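Local coordinates for protein mandelate racemase/muconate lactonizing enzyme (Polaromonas sp., PDB 2OG9) that probably interconverts the stereoisomers of a 2-hydroxy acid such as mandelate, as a barrel enzyme of the enolase superfamily, at residues E265-T268 and E272-D275. Numbering follows the deposited sequence.
Sequences EMLT and EHGD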
loop_
_atom_site.group_PDB
_atom_site.type_symbol
_atom_site.label_atom_id
_atom_site.label_comp_id
_atom_site.label_asym_id
_atom_site.label_seq_id
_atom_site.Cartn_x
_atom_site.Cartn_y
_atom_site.Cartn_z
ATOM N N GLU A 265 -3.083 26.507 9.733
ATOM C CA GLU A 265 -2.777 27.678 10.549
ATOM C C GLU A 265 -2.564 27.377 12.031
ATOM O O GLU A 265 -1.869 28.120 12.719
ATOM C CB GLU A 265 -3.881 28.737 10.398
ATOM C CG GLU A 265 -5.248 28.286 10.895
ATOM C CD GLU A 265 -6.363 29.256 10.541
ATOM O OE1 GLU A 265 -6.513 30.288 11.232
ATOM O OE2 GLU A 265 -7.092 28.985 9.562
HETATM N N MSE A 266 -3.139 26.284 12.523
HETATM C CA MSE A 266 -2.999 25.937 13.939
HETATM C C MSE A 266 -1.768 25.104 14.284
HETATM O O MSE A 266 -1.381 25.009 15.454
HETATM C CB MSE A 266 -4.241 25.179 14.418
HETATM C CG MSE A 266 -5.537 25.955 14.282
HETATM SE SE MSE A 266 -5.451 27.631 15.240
HETATM C CE MSE A 266 -5.399 26.918 17.043
ATOM N N LEU A 267 -1.156 24.502 13.270
ATOM C CA LEU A 267 0.002 23.638 13.471
ATOM C C LEU A 267 1.235 24.397 13.962
ATOM O O LEU A 267 1.432 25.561 13.621
ATOM C CB LEU A 267 0.294 22.874 12.172
ATOM C CG LEU A 267 -0.943 22.136 11.631
ATOM C CD1 LEU A 267 -0.568 21.279 10.429
ATOM C CD2 LEU A 267 -1.544 21.266 12.736
ATOM N N THR A 268 2.063 23.731 14.763
ATOM C CA THR A 268 3.242 24.375 15.331
ATOM C C THR A 268 4.600 23.756 15.017
ATOM O O THR A 268 5.571 24.023 15.723
ATOM C CB THR A 268 3.110 24.472 16.870
ATOM O OG1 THR A 268 2.954 23.157 17.421
ATOM C CG2 THR A 268 1.900 25.302 17.245
ATOM N N GLU A 272 4.234 18.357 11.933
ATOM C CA GLU A 272 2.774 18.334 11.857
ATOM C C GLU A 272 2.301 18.656 10.438
ATOM O O GLU A 272 1.342 18.056 9.948
ATOM C CB GLU A 272 2.153 19.335 12.841
ATOM C CG GLU A 272 2.502 19.087 14.308
ATOM C CD GLU A 272 1.665 19.938 15.251
ATOM O OE1 GLU A 272 1.504 21.142 14.975
ATOM O OE2 GLU A 272 1.171 19.403 16.270
ATOM N N HIS A 273 2.966 19.607 9.785
ATOM C CA HIS A 273 2.614 19.977 8.417
ATOM C C HIS A 273 2.938 18.815 7.493
ATOM O O HIS A 273 2.239 18.573 6.504
ATOM C CB HIS A 273 3.392 21.225 7.978
ATOM C CG HIS A 273 2.767 22.507 8.428
ATOM N ND1 HIS A 273 1.744 23.118 7.735
ATOM C CD2 HIS A 273 2.982 23.265 9.529
ATOM C CE1 HIS A 273 1.353 24.196 8.392
ATOM N NE2 HIS A 273 2.089 24.308 9.484
ATOM N N GLY A 274 4.000 18.091 7.825
ATOM C CA GLY A 274 4.387 16.950 7.020
ATOM C C GLY A 274 3.305 15.887 7.066
ATOM O O GLY A 274 3.004 15.254 6.059
ATOM N N ASP A 275 2.709 15.701 8.239
ATOM C CA ASP A 275 1.664 14.700 8.405
ATOM C C ASP A 275 0.442 15.109 7.587
ATOM O O ASP A 275 -0.161 14.292 6.890
ATOM C CB ASP A 275 1.307 14.566 9.888
ATOM C CG ASP A 275 0.575 13.273 10.198
ATOM O OD1 ASP A 275 1.053 12.200 9.767
ATOM O OD2 ASP A 275 -0.470 13.331 10.883
HETATM O O HOH W 1 1.197 26.681 10.919
HETATM O O HOH W 2 1.545 20.970 18.568
#
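Leu267 lays its CD1 methyl over the middle of the His273 imidazole, 3.9 Å from the ring centroid and 4° off the ring normal. This CH-pi contact belongs to a β-to-α loop of the TIM barrel, where the loop after strand 261-263 enters helix 270-278. Leucine suits the place because its forked end spreads over both helix residues: with CG anti to the carbonyl carbon (chi1 -53°), CD1 reaches the ring while CD2 lies 3.8 Å from Glu272 OE1. Glu272, extended beyond CG, is long enough to reach back to the loop, and its OE1 accepts a nearly straight hydrogen bond (167°) from Thr268 N at 2.7 Å, the N-H pointing almost head-on at the oxygen. Threonine adds a hydroxyl: a water 2.8 Å from Thr268 OG1 donates to Glu272 OE2. Histidine offers both a flat face for the methyl and a polar edge, where another water in the ring plane joins NE2 to Leu267 O. Replacing the imidazole with an alanine's methyl is likely to leave Leu267 CD1 without the ring face it covers, and that water without its NE2 partner. Further out, Val292 of helix 289-292 touches His273, Gly110 of a second subunit packs on Thr268, and Tyr245 OH is hydrogen-bonded to Glu272 OE2, helping to fix the carboxylate.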